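Phosphotriesterase homology protein (Escherichia coli, PDB 1BF6) hydrolyses phosphorylated glyceryl acetates, aromatic acetates and propionates at a site holding two zinc ions. Local coordinates at residues Leu178-Asp190 / Gly202-Tyr216. Numbering follows the deposited sequence.
Sequences LSRVTVGHCDLKD and GAYVQFDTIGKNSYY. With ZN (zinc ion), chain D; SO4 (sulfate ion), chain F; SO4 (sulfate ion), chain E.
Strands 181-183 and 204-207 run parallel, 4.4 Å apart at the closest approach of their axes, paired through Thr182 with Tyr204 and Val183 with Val205. Tyr204 N bonds to Val181 O, Val183 N to Tyr204 O and Gln206 N to Val183 O. Beyond these pairs, Cys186 N donates a hydrogen bond to Gln206 O, and Cys186 SG rests on Val205 CB.

His185 binds a zinc ion through NE2 at 2.2 Å. Its other ring nitrogen, ND1, gives a 2.6 Å bond to Asp208 OD1, reaching that oxygen from above the carboxylate plane. Asp208 OD2 takes His185 N on its syn side at 3.1 Å. Asp208 thus grips both ring and backbone, which, together with the zinc, helps to fix the turn of the imidazole. Asp187 holds Thr209 in a similar way. Thr209 OG1 donates to Asp187 OD1 at 2.7 Å, and Thr209 N meets the syn lone pair of Asp187 OD2. Arg221 forms a salt bridge with Asp187, which probably offsets the nearness of the Asp187 and Asp208 carboxylates.

The Tyr216 ring lies flat against the backbone of Lys189, whose N sits 3.5 Å above the ring plane, over its centre. Tyr216 has CG anti to its own N (chi1 -170°), which sends the ring there, and Tyr216 OH donates to Asp190 OD1 at 2.6 Å, on the anti lone pair. A leucine here would probably leave Asp190 without this donor and bare part of the Lys189 backbone.

With helix 192-200 the strands form a right-handed beta-alpha-beta unit of the TIM barrel, with zinc-binding His185 just beyond the C-terminal end of its strand.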
ATOM      1  N   LEU A 178      -3.696  10.142  13.565  1.00  8.75           N
ATOM      2  CA  LEU A 178      -3.897  10.024  12.117  1.00  7.82           C
ATOM      3  C   LEU A 178      -2.683  10.261  11.223  1.00 11.27           C
ATOM      4  O   LEU A 178      -2.685   9.846  10.054  1.00 10.75           O
ATOM      5  CB  LEU A 178      -5.111  10.836  11.649  1.00  8.92           C
ATOM      6  CG  LEU A 178      -6.466  10.451  12.267  1.00  8.48           C
ATOM      7  CD1 LEU A 178      -7.589  11.262  11.651  1.00  9.66           C
ATOM      8  CD2 LEU A 178      -6.730   8.963  12.101  1.00  8.15           C
ATOM      9  N   SER A 179      -1.636  10.879  11.773  1.00  9.59           N
ATOM     10  CA  SER A 179      -0.416  11.117  11.006  1.00 10.48           C
ATOM     11  C   SER A 179       0.327   9.792  10.822  1.00 10.32           C
ATOM     12  O   SER A 179       1.305   9.708  10.078  1.00 10.18           O
ATOM     13  CB  SER A 179       0.485  12.142  11.708  1.00 11.50           C
ATOM     14  OG  SER A 179       1.104  11.594  12.861  1.00 12.94           O
ATOM     15  N   ARG A 180      -0.145   8.757  11.517  1.00  9.66           N
ATOM     16  CA  ARG A 180       0.459   7.431  11.430  1.00  8.35           C
ATOM     17  C   ARG A 180      -0.388   6.492  10.547  1.00  6.99           C
ATOM     18  O   ARG A 180      -0.155   5.283  10.499  1.00  7.72           O
ATOM     19  CB  ARG A 180       0.659   6.854  12.835  1.00 10.18           C
ATOM     20  CG  ARG A 180       1.495   7.760  13.762  1.00  9.66           C
ATOM     21  CD  ARG A 180       2.913   7.995  13.207  1.00  8.45           C
ATOM     22  NE  ARG A 180       3.705   6.766  13.180  1.00 12.90           N
ATOM     23  CZ  ARG A 180       4.421   6.337  12.140  1.00 15.94           C
ATOM     24  NH1 ARG A 180       4.471   7.038  11.010  1.00 16.42           N
ATOM     25  NH2 ARG A 180       5.044   5.167  12.209  1.00 18.66           N
ATOM     26  N   VAL A 181      -1.342   7.082   9.830  1.00  7.86           N
ATOM     27  CA  VAL A 181      -2.234   6.356   8.922  1.00  7.31           C
ATOM     28  C   VAL A 181      -2.083   6.898   7.481  1.00  8.63           C
ATOM     29  O   VAL A 181      -1.979   8.110   7.268  1.00  7.77           O
ATOM     30  CB  VAL A 181      -3.720   6.543   9.339  1.00  6.48           C
ATOM     31  CG1 VAL A 181      -4.654   5.828   8.361  1.00  5.29           C
ATOM     32  CG2 VAL A 181      -3.942   6.026  10.765  1.00  4.88           C
ATOM     33  N   THR A 182      -2.053   5.992   6.510  1.00  8.12           N
ATOM     34  CA  THR A 182      -1.979   6.373   5.100  1.00  7.94           C
ATOM     35  C   THR A 182      -3.156   5.678   4.389  1.00  7.39           C
ATOM     36  O   THR A 182      -3.334   4.469   4.520  1.00  7.73           O
ATOM     37  CB  THR A 182      -0.609   6.027   4.470  1.00 10.02           C
ATOM     38  OG1 THR A 182      -0.575   6.519   3.125  1.00 11.32           O
ATOM     39  CG2 THR A 182      -0.328   4.527   4.483  1.00  8.98           C
ATOM     40  N   VAL A 183      -3.995   6.464   3.718  1.00  7.21           N
ATOM     41  CA  VAL A 183      -5.190   5.957   3.033  1.00  7.26           C
ATOM     42  C   VAL A 183      -4.914   5.515   1.587  1.00  8.58           C
ATOM     43  O   VAL A 183      -4.585   6.335   0.725  1.00  8.08           O
ATOM     44  CB  VAL A 183      -6.319   7.015   3.047  1.00  7.83           C
ATOM     45  CG1 VAL A 183      -7.573   6.477   2.376  1.00  7.62           C
ATOM     46  CG2 VAL A 183      -6.641   7.419   4.483  1.00  9.09           C
ATOM     47  N   GLY A 184      -5.077   4.216   1.338  1.00  8.67           N
ATOM     48  CA  GLY A 184      -4.813   3.661   0.018  1.00  6.82           C
ATOM     49  C   GLY A 184      -5.912   3.843  -1.008  1.00  7.31           C
ATOM     50  O   GLY A 184      -7.090   3.969  -0.667  1.00  8.27           O
ATOM     51  N   HIS A 185      -5.511   3.866  -2.282  1.00  7.04           N
ATOM     52  CA  HIS A 185      -6.424   4.011  -3.417  1.00  5.96           C
ATOM     53  C   HIS A 185      -7.329   5.226  -3.422  1.00  6.42           C
ATOM     54  O   HIS A 185      -8.534   5.103  -3.635  1.00  7.80           O
ATOM     55  CB  HIS A 185      -7.297   2.764  -3.570  1.00  6.88           C
ATOM     56  CG  HIS A 185      -6.573   1.491  -3.312  1.00  7.97           C
ATOM     57  ND1 HIS A 185      -5.270   1.251  -3.682  1.00  7.21           N
ATOM     58  CD2 HIS A 185      -6.973   0.391  -2.633  1.00  6.12           C
ATOM     59  CE1 HIS A 185      -4.929   0.067  -3.216  1.00  8.97           C
ATOM     60  NE2 HIS A 185      -5.947  -0.464  -2.583  1.00  6.64           N
ATOM     61  N   CYS A 186      -6.768   6.412  -3.211  1.00  7.52           N
ATOM     62  CA  CYS A 186      -7.586   7.622  -3.229  1.00  6.99           C
ATOM     63  C   CYS A 186      -7.735   8.161  -4.648  1.00  6.47           C
ATOM     64  O   CYS A 186      -8.460   9.129  -4.872  1.00  5.62           O
ATOM     65  CB  CYS A 186      -6.953   8.714  -2.362  1.00  9.52           C
ATOM     66  SG  CYS A 186      -6.833   8.317  -0.609  1.00  8.76           S
ATOM     67  N   ASP A 187      -7.095   7.477  -5.595  1.00  8.27           N
ATOM     68  CA  ASP A 187      -7.067   7.902  -6.997  1.00  9.68           C
ATOM     69  C   ASP A 187      -7.823   7.025  -8.019  1.00 10.23           C
ATOM     70  O   ASP A 187      -7.307   6.745  -9.100  1.00  9.90           O
ATOM     71  CB  ASP A 187      -5.596   8.055  -7.422  1.00  7.36           C
ATOM     72  CG  ASP A 187      -4.831   6.729  -7.401  1.00  8.19           C
ATOM     73  OD1 ASP A 187      -5.260   5.782  -6.694  1.00  8.14           O
ATOM     74  OD2 ASP A 187      -3.787   6.615  -8.090  1.00  5.70           O
ATOM     75  N   LEU A 188      -9.046   6.617  -7.692  1.00 10.46           N
ATOM     76  CA  LEU A 188      -9.849   5.807  -8.615  1.00 11.56           C
ATOM     77  C   LEU A 188     -11.098   6.544  -9.115  1.00 12.48           C
ATOM     78  O   LEU A 188     -11.931   5.984  -9.825  1.00 12.74           O
ATOM     79  CB  LEU A 188     -10.201   4.453  -7.984  1.00 10.28           C
ATOM     80  CG  LEU A 188      -9.028   3.475  -7.937  1.00 11.10           C
ATOM     81  CD1 LEU A 188      -9.312   2.294  -7.013  1.00 11.27           C
ATOM     82  CD2 LEU A 188      -8.720   3.007  -9.342  1.00 12.05           C
ATOM     83  N   LYS A 189     -11.188   7.827  -8.775  1.00 13.95           N
ATOM     84  CA  LYS A 189     -12.294   8.691  -9.182  1.00 14.51           C
ATOM     85  C   LYS A 189     -11.935  10.128  -8.795  1.00 14.38           C
ATOM     86  O   LYS A 189     -10.921  10.351  -8.121  1.00 15.20           O
ATOM     87  CB  LYS A 189     -13.595   8.283  -8.475  1.00 14.93           C
ATOM     88  CG  LYS A 189     -13.592   8.544  -6.983  1.00 15.69           C
ATOM     89  CD  LYS A 189     -14.961   8.353  -6.391  1.00 18.38           C
ATOM     90  CE  LYS A 189     -14.908   8.439  -4.883  1.00 18.47           C
ATOM     91  NZ  LYS A 189     -16.240   8.158  -4.302  1.00 23.46           N
ATOM     92  N   ASP A 190     -12.724  11.095  -9.273  1.00 15.02           N
ATOM     93  CA  ASP A 190     -12.520  12.503  -8.934  1.00 17.52           C
ATOM     94  C   ASP A 190     -12.814  12.466  -7.441  1.00 17.69           C
ATOM     95  O   ASP A 190     -13.956  12.262  -7.032  1.00 17.36           O
ATOM     96  CB  ASP A 190     -13.522  13.405  -9.679  1.00 19.81           C
ATOM     97  CG  ASP A 190     -13.260  13.472 -11.201  1.00 22.61           C
ATOM     98  OD1 ASP A 190     -12.211  12.980 -11.662  1.00 22.63           O
ATOM     99  OD2 ASP A 190     -14.109  14.025 -11.938  1.00 24.98           O
ATOM    100  N   GLY A 202      -5.025  15.189   9.121  1.00 11.49           N
ATOM    101  CA  GLY A 202      -3.654  14.806   9.417  1.00  8.38           C
ATOM    102  C   GLY A 202      -3.138  13.499   8.844  1.00  8.28           C
ATOM    103  O   GLY A 202      -2.007  13.102   9.117  1.00  8.80           O
ATOM    104  N   ALA A 203      -3.956  12.826   8.045  1.00  7.58           N
ATOM    105  CA  ALA A 203      -3.560  11.562   7.448  1.00  8.72           C
ATOM    106  C   ALA A 203      -2.792  11.753   6.126  1.00  8.18           C
ATOM    107  O   ALA A 203      -2.747  12.870   5.583  1.00  9.90           O
ATOM    108  CB  ALA A 203      -4.807  10.694   7.214  1.00  8.29           C
ATOM    109  N   TYR A 204      -2.093  10.697   5.696  1.00  7.61           N
ATOM    110  CA  TYR A 204      -1.392  10.699   4.403  1.00  7.16           C
ATOM    111  C   TYR A 204      -2.353  10.022   3.421  1.00 10.53           C
ATOM    112  O   TYR A 204      -3.211   9.216   3.827  1.00  9.25           O
ATOM    113  CB  TYR A 204      -0.102   9.896   4.446  1.00  7.44           C
ATOM    114  CG  TYR A 204       1.059  10.606   5.098  1.00  8.21           C
ATOM    115  CD1 TYR A 204       1.115  10.767   6.481  1.00  8.26           C
ATOM    116  CD2 TYR A 204       2.135  11.076   4.331  1.00 10.65           C
ATOM    117  CE1 TYR A 204       2.208  11.370   7.092  1.00  8.01           C
ATOM    118  CE2 TYR A 204       3.243  11.681   4.929  1.00  8.62           C
ATOM    119  CZ  TYR A 204       3.271  11.825   6.317  1.00 10.95           C
ATOM    120  OH  TYR A 204       4.354  12.414   6.933  1.00  9.83           O
ATOM    121  N   VAL A 205      -2.260  10.399   2.148  1.00  7.89           N
ATOM    122  CA  VAL A 205      -3.104   9.832   1.095  1.00  7.91           C
ATOM    123  C   VAL A 205      -2.221   9.230  -0.003  1.00  9.60           C
ATOM    124  O   VAL A 205      -1.079   9.659  -0.208  1.00  7.61           O
ATOM    125  CB  VAL A 205      -4.070  10.879   0.485  1.00  8.38           C
ATOM    126  CG1 VAL A 205      -5.112  11.311   1.524  1.00  8.49           C
ATOM    127  CG2 VAL A 205      -3.285  12.099  -0.046  1.00  8.23           C
ATOM    128  N   GLN A 206      -2.747   8.215  -0.686  1.00  9.66           N
ATOM    129  CA  GLN A 206      -1.999   7.556  -1.741  1.00  8.29           C
ATOM    130  C   GLN A 206      -2.664   7.502  -3.108  1.00  8.94           C
ATOM    131  O   GLN A 206      -3.867   7.281  -3.225  1.00  7.83           O
ATOM    132  CB  GLN A 206      -1.632   6.143  -1.320  1.00  9.09           C
ATOM    133  CG  GLN A 206      -0.610   6.106  -0.225  1.00  8.88           C
ATOM    134  CD  GLN A 206      -0.372   4.728   0.322  1.00 10.59           C
ATOM    135  OE1 GLN A 206      -0.895   3.716  -0.189  1.00 12.55           O
ATOM    136  NE2 GLN A 206       0.410   4.671   1.388  1.00  5.92           N
ATOM    137  N   PHE A 207      -1.865   7.824  -4.128  1.00  7.92           N
ATOM    138  CA  PHE A 207      -2.274   7.741  -5.524  1.00  7.32           C
ATOM    139  C   PHE A 207      -1.455   6.507  -5.894  1.00  6.35           C
ATOM    140  O   PHE A 207      -0.312   6.607  -6.366  1.00  6.87           O
ATOM    141  CB  PHE A 207      -1.816   8.978  -6.324  1.00  7.75           C
ATOM    142  CG  PHE A 207      -2.667  10.215  -6.097  1.00 11.34           C
ATOM    143  CD1 PHE A 207      -2.873  10.729  -4.809  1.00 10.62           C
ATOM    144  CD2 PHE A 207      -3.258  10.877  -7.176  1.00  9.72           C
ATOM    145  CE1 PHE A 207      -3.658  11.877  -4.606  1.00 11.98           C
ATOM    146  CE2 PHE A 207      -4.041  12.022  -6.983  1.00 10.00           C
ATOM    147  CZ  PHE A 207      -4.244  12.525  -5.691  1.00 10.16           C
ATOM    148  N   ASP A 208      -2.016   5.337  -5.587  1.00  6.20           N
ATOM    149  CA  ASP A 208      -1.334   4.055  -5.805  1.00  6.58           C
ATOM    150  C   ASP A 208      -1.915   3.120  -6.869  1.00  5.98           C
ATOM    151  O   ASP A 208      -1.572   1.931  -6.888  1.00  6.82           O
ATOM    152  CB  ASP A 208      -1.220   3.283  -4.480  1.00  8.40           C
ATOM    153  CG  ASP A 208      -2.552   3.164  -3.751  1.00  8.42           C
ATOM    154  OD1 ASP A 208      -3.611   3.179  -4.410  1.00  6.40           O
ATOM    155  OD2 ASP A 208      -2.538   3.094  -2.500  1.00  8.04           O
ATOM    156  N   THR A 209      -2.807   3.634  -7.709  1.00  7.32           N
ATOM    157  CA  THR A 209      -3.389   2.824  -8.780  1.00  7.92           C
ATOM    158  C   THR A 209      -2.938   3.388 -10.145  1.00  9.87           C
ATOM    159  O   THR A 209      -3.635   3.259 -11.163  1.00  7.68           O
ATOM    160  CB  THR A 209      -4.930   2.758  -8.690  1.00  8.22           C
ATOM    161  OG1 THR A 209      -5.491   4.075  -8.750  1.00  8.37           O
ATOM    162  CG2 THR A 209      -5.372   2.074  -7.376  1.00  9.24           C
ATOM    163  N   ILE A 210      -1.768   4.024 -10.134  1.00  8.39           N
ATOM    164  CA  ILE A 210      -1.181   4.609 -11.337  1.00  9.31           C
ATOM    165  C   ILE A 210      -1.046   3.530 -12.407  1.00 10.25           C
ATOM    166  O   ILE A 210      -0.531   2.447 -12.132  1.00  9.67           O
ATOM    167  CB  ILE A 210       0.199   5.217 -11.013  1.00  9.09           C
ATOM    168  CG1 ILE A 210       0.014   6.516 -10.215  1.00  9.12           C
ATOM    169  CG2 ILE A 210       1.004   5.472 -12.293  1.00  9.86           C
ATOM    170  CD1 ILE A 210       1.250   6.933  -9.423  1.00  8.21           C
ATOM    171  N   GLY A 211      -1.540   3.826 -13.611  1.00 11.60           N
ATOM    172  CA  GLY A 211      -1.470   2.866 -14.706  1.00 12.95           C
ATOM    173  C   GLY A 211      -2.756   2.079 -14.923  1.00 12.40           C
ATOM    174  O   GLY A 211      -2.926   1.453 -15.968  1.00 11.57           O
ATOM    175  N   LYS A 212      -3.657   2.098 -13.939  1.00 11.17           N
ATOM    176  CA  LYS A 212      -4.931   1.380 -14.035  1.00 10.95           C
ATOM    177  C   LYS A 212      -5.960   2.305 -14.665  1.00 11.71           C
ATOM    178  O   LYS A 212      -6.985   2.645 -14.074  1.00 11.25           O
ATOM    179  CB  LYS A 212      -5.365   0.879 -12.644  1.00 10.15           C
ATOM    180  CG  LYS A 212      -4.292  -0.022 -12.019  1.00  9.01           C
ATOM    181  CD  LYS A 212      -4.740  -0.840 -10.814  1.00 10.83           C
ATOM    182  CE  LYS A 212      -3.613  -1.784 -10.424  1.00  7.53           C
ATOM    183  NZ  LYS A 212      -4.022  -2.740  -9.368  1.00 15.34           N
ATOM    184  N   ASN A 213      -5.668   2.671 -15.911  1.00 13.59           N
ATOM    185  CA  ASN A 213      -6.474   3.592 -16.695  1.00 15.46           C
ATOM    186  C   ASN A 213      -7.868   3.143 -17.125  1.00 16.71           C
ATOM    187  O   ASN A 213      -8.679   3.962 -17.567  1.00 18.69           O
ATOM    188  CB  ASN A 213      -5.638   4.095 -17.875  1.00 15.85           C
ATOM    189  CG  ASN A 213      -4.360   4.750 -17.419  1.00 17.29           C
ATOM    190  OD1 ASN A 213      -3.284   4.497 -17.957  1.00 19.69           O
ATOM    191  ND2 ASN A 213      -4.463   5.571 -16.381  1.00 16.19           N
ATOM    192  N   SER A 214      -8.158   1.855 -16.987  1.00 17.84           N
ATOM    193  CA  SER A 214      -9.487   1.359 -17.327  1.00 20.12           C
ATOM    194  C   SER A 214     -10.428   1.620 -16.148  1.00 20.41           C
ATOM    195  O   SER A 214     -11.649   1.506 -16.266  1.00 20.57           O
ATOM    196  CB  SER A 214      -9.432  -0.127 -17.679  1.00 22.08           C
ATOM    197  OG  SER A 214      -8.669  -0.316 -18.861  1.00 22.94           O
ATOM    198  N   TYR A 215      -9.850   1.970 -15.004  1.00 20.97           N
ATOM    199  CA  TYR A 215     -10.630   2.290 -13.810  1.00 19.52           C
ATOM    200  C   TYR A 215     -10.767   3.805 -13.735  1.00 18.03           C
ATOM    201  O   TYR A 215     -11.855   4.343 -13.522  1.00 17.45           O
ATOM    202  CB  TYR A 215      -9.908   1.818 -12.542  1.00 22.99           C
ATOM    203  CG  TYR A 215      -9.930   0.327 -12.279  1.00 27.99           C
ATOM    204  CD1 TYR A 215     -11.082  -0.432 -12.505  1.00 29.96           C
ATOM    205  CD2 TYR A 215      -8.812  -0.316 -11.738  1.00 29.52           C
ATOM    206  CE1 TYR A 215     -11.120  -1.791 -12.190  1.00 32.45           C
ATOM    207  CE2 TYR A 215      -8.835  -1.667 -11.421  1.00 31.33           C
ATOM    208  CZ  TYR A 215      -9.989  -2.400 -11.647  1.00 34.04           C
ATOM    209  OH  TYR A 215     -10.016  -3.739 -11.319  1.00 35.71           O
ATOM    210  N   TYR A 216      -9.641   4.482 -13.948  1.00 15.23           N
ATOM    211  CA  TYR A 216      -9.565   5.939 -13.874  1.00 14.34           C
ATOM    212  C   TYR A 216      -8.314   6.345 -14.663  1.00 11.42           C
ATOM    213  O   TYR A 216      -7.282   5.684 -14.566  1.00 11.33           O
ATOM    214  CB  TYR A 216      -9.425   6.327 -12.397  1.00 14.15           C
ATOM    215  CG  TYR A 216      -9.567   7.791 -12.077  1.00 13.08           C
ATOM    216  CD1 TYR A 216     -10.779   8.453 -12.254  1.00 12.31           C
ATOM    217  CD2 TYR A 216      -8.493   8.506 -11.552  1.00 10.88           C
ATOM    218  CE1 TYR A 216     -10.912   9.801 -11.911  1.00 12.58           C
ATOM    219  CE2 TYR A 216      -8.619   9.837 -11.204  1.00 10.45           C
ATOM    220  CZ  TYR A 216      -9.820  10.477 -11.382  1.00  9.76           C
ATOM    221  OH  TYR A 216      -9.934  11.797 -11.017  1.00 15.29           O
TER
HETATM  222 ZN    ZN D 293      -5.918  -2.569  -2.026  1.00 15.00          ZN
HETATM  223  S   SO4 F 295      -6.981  -5.344 -10.046  1.00 55.95           S
HETATM  224  O1  SO4 F 295      -7.964  -5.939 -10.948  1.00 57.18           O
HETATM  225  O2  SO4 F 295      -6.357  -6.446  -9.196  1.00 55.43           O
HETATM  226  O3  SO4 F 295      -5.820  -4.636 -10.798  1.00 55.38           O
HETATM  227  O4  SO4 F 295      -7.664  -4.281  -9.189  1.00 56.19           O
HETATM  228  S   SO4 E 294     -17.336   8.116  -0.686  1.00 33.48           S
HETATM  229  O1  SO4 E 294     -18.435   7.719  -1.562  1.00 35.11           O
HETATM  230  O2  SO4 E 294     -17.219   7.129   0.476  1.00 31.80           O
HETATM  231  O3  SO4 E 294     -15.963   8.124  -1.416  1.00 33.28           O
HETATM  232  O4  SO4 E 294     -17.585   9.542  -0.196  1.00 33.13           O
HETATM  233  O   HOH W   1     -13.885   6.413 -11.783  1.00 30.81           O